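Local coordinates for putative endonuclease/exonuclease/phosphatase family protein (Bacteroides vulgatus ATCC 8482, PDB 3G6S) that belongs to the DNase I-like endonuclease/exonuclease/phosphatase family and probably hydrolyses phosphodiester bonds, perhaps as a nuclease acting on RNA, at residues A[149-154]-A[183-188]. Sequence-based numbering, arbitrary orientation.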
loop_
_atom_site.group_PDB
_atom_site.type_symbol
_atom_site.label_atom_id
_atom_site.label_comp_id
_atom_site.label_asym_id
_atom_site.label_seq_id
_atom_site.Cartn_x
_atom_site.Cartn_y
_atom_site.Cartn_z
ATOM N N GLN A 149 8.095 11.952 -10.349
ATOM C CA GLN A 149 6.983 12.016 -11.286
ATOM C C GLN A 149 5.811 11.163 -10.839
ATOM O O GLN A 149 4.653 11.561 -10.988
ATOM C CB GLN A 149 7.426 11.586 -12.690
ATOM C CG GLN A 149 8.324 12.590 -13.396
ATOM C CD GLN A 149 7.766 14.005 -13.337
ATOM O OE1 GLN A 149 6.591 14.236 -13.636
ATOM N NE2 GLN A 149 8.608 14.959 -12.947
ATOM N N SER A 150 6.113 9.985 -10.304
ATOM C CA SER A 150 5.072 9.070 -9.829
ATOM C C SER A 150 4.222 9.732 -8.745
ATOM O O SER A 150 3.002 9.550 -8.702
ATOM C CB SER A 150 5.705 7.792 -9.272
ATOM O OG SER A 150 6.255 7.010 -10.313
ATOM N N ALA A 151 4.879 10.502 -7.878
ATOM C CA ALA A 151 4.204 11.200 -6.796
ATOM C C ALA A 151 3.265 12.275 -7.339
ATOM O O ALA A 151 2.097 12.342 -6.962
ATOM C CB ALA A 151 5.229 11.813 -5.866
ATOM N N LEU A 152 3.776 13.116 -8.229
ATOM C CA LEU A 152 2.965 14.174 -8.817
ATOM C C LEU A 152 1.806 13.564 -9.604
ATOM O O LEU A 152 0.698 14.092 -9.597
ATOM C CB LEU A 152 3.825 15.049 -9.734
ATOM C CG LEU A 152 4.874 15.883 -8.993
ATOM C CD1 LEU A 152 6.077 16.175 -9.882
ATOM C CD2 LEU A 152 4.230 17.150 -8.502
ATOM N N LEU A 153 2.064 12.445 -10.268
ATOM C CA LEU A 153 1.043 11.778 -11.055
ATOM C C LEU A 153 -0.106 11.313 -10.165
ATOM O O LEU A 153 -1.277 11.486 -10.503
ATOM C CB LEU A 153 1.660 10.592 -11.795
ATOM C CG LEU A 153 0.724 9.592 -12.482
ATOM C CD1 LEU A 153 -0.123 10.289 -13.532
ATOM C CD2 LEU A 153 1.559 8.489 -13.106
ATOM N N ILE A 154 0.230 10.731 -9.021
ATOM C CA ILE A 154 -0.785 10.255 -8.092
ATOM C C ILE A 154 -1.642 11.415 -7.599
ATOM O O ILE A 154 -2.869 11.314 -7.569
ATOM C CB ILE A 154 -0.127 9.523 -6.899
ATOM C CG1 ILE A 154 0.475 8.206 -7.391
ATOM C CG2 ILE A 154 -1.152 9.267 -5.783
ATOM C CD1 ILE A 154 1.360 7.507 -6.377
ATOM N N GLU A 183 9.453 14.255 -0.052
ATOM C CA GLU A 183 9.247 15.685 0.080
ATOM C C GLU A 183 8.282 16.241 -0.972
ATOM O O GLU A 183 7.558 17.194 -0.700
ATOM C CB GLU A 183 10.596 16.396 0.007
ATOM C CG GLU A 183 10.576 17.819 0.516
ATOM C CD GLU A 183 11.031 18.802 -0.539
ATOM O OE1 GLU A 183 11.156 20.007 -0.227
ATOM O OE2 GLU A 183 11.263 18.366 -1.688
ATOM N N THR A 184 8.253 15.642 -2.162
ATOM C CA THR A 184 7.355 16.131 -3.206
ATOM C C THR A 184 5.877 15.878 -2.877
ATOM O O THR A 184 5.020 16.677 -3.246
ATOM C CB THR A 184 7.662 15.518 -4.604
ATOM O OG1 THR A 184 7.004 14.254 -4.737
ATOM C CG2 THR A 184 9.159 15.329 -4.792
ATOM N N ILE A 185 5.563 14.778 -2.195
ATOM C CA ILE A 185 4.163 14.521 -1.848
ATOM C C ILE A 185 3.804 15.106 -0.495
ATOM O O ILE A 185 2.631 15.213 -0.148
ATOM C CB ILE A 185 3.820 13.023 -1.819
ATOM C CG1 ILE A 185 4.987 12.223 -1.270
ATOM C CG2 ILE A 185 3.418 12.561 -3.196
ATOM C CD1 ILE A 185 4.802 10.730 -1.413
ATOM N N THR A 186 4.824 15.485 0.263
ATOM C CA THR A 186 4.643 16.059 1.584
ATOM C C THR A 186 4.595 17.587 1.519
ATOM O O THR A 186 3.924 18.222 2.332
ATOM C CB THR A 186 5.798 15.608 2.513
ATOM O OG1 THR A 186 5.634 14.222 2.822
ATOM C CG2 THR A 186 5.825 16.402 3.807
ATOM N N THR A 187 5.284 18.177 0.546
ATOM C CA THR A 187 5.322 19.633 0.436
ATOM C C THR A 187 4.713 20.174 -0.852
ATOM O O THR A 187 5.176 21.176 -1.410
ATOM C CB THR A 187 6.772 20.147 0.556
ATOM O OG1 THR A 187 7.515 19.802 -0.625
ATOM C CG2 THR A 187 7.434 19.532 1.782
ATOM N N ASN A 188 3.664 19.513 -1.311
ATOM C CA ASN A 188 2.975 19.915 -2.525
ATOM C C ASN A 188 1.753 20.765 -2.186
ATOM O O ASN A 188 1.189 20.657 -1.096
ATOM C CB ASN A 188 2.556 18.668 -3.301
ATOM C CG ASN A 188 1.917 18.990 -4.630
ATOM O OD1 ASN A 188 0.727 19.294 -4.707
ATOM N ND2 ASN A 188 2.711 18.932 -5.692
#
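Ala151 brings its methyl group straight up against the helix of Thr184 and Ile185, with CB 3.3 Å from Ile185 CG2 and 3.2 Å from Thr184 OG1. A side chain this short lets the backbones close in, and the CA atoms of Ala151 and Ile185 lie 6.0 Å apart. Ile185 meets it with the CG2 branch alone; its CG1 lies between the backbone N and carbonyl carbon (chi1 37°), which leaves CG2 as the branch facing the alanine, and the residue also touches Phe227 of strand 224-228. The Thr184 hydroxyl, though turned to the alanine methyl, is hydrogen-bonded to the carbonyl O of Ala181, one turn back in its own helix.

Next to Ala151, Leu152 reaches Asn188, just past the end of the other helix, and extends the contact at a partly exposed margin. Its CD2 lies 3.7 Å from Asn188 ND2 as the two side chains pass at a slant. The other end of that amide, OD1, accepts a hydrogen bond from Phe190 N, two residues on in the chain that follows the helix.

Across this seam, helix 144-161 packs through a small alanine against the short helix 180-186; both flank the six-stranded mixed sheet, one of two in the alpha/beta sandwich of the DNase I-like fold.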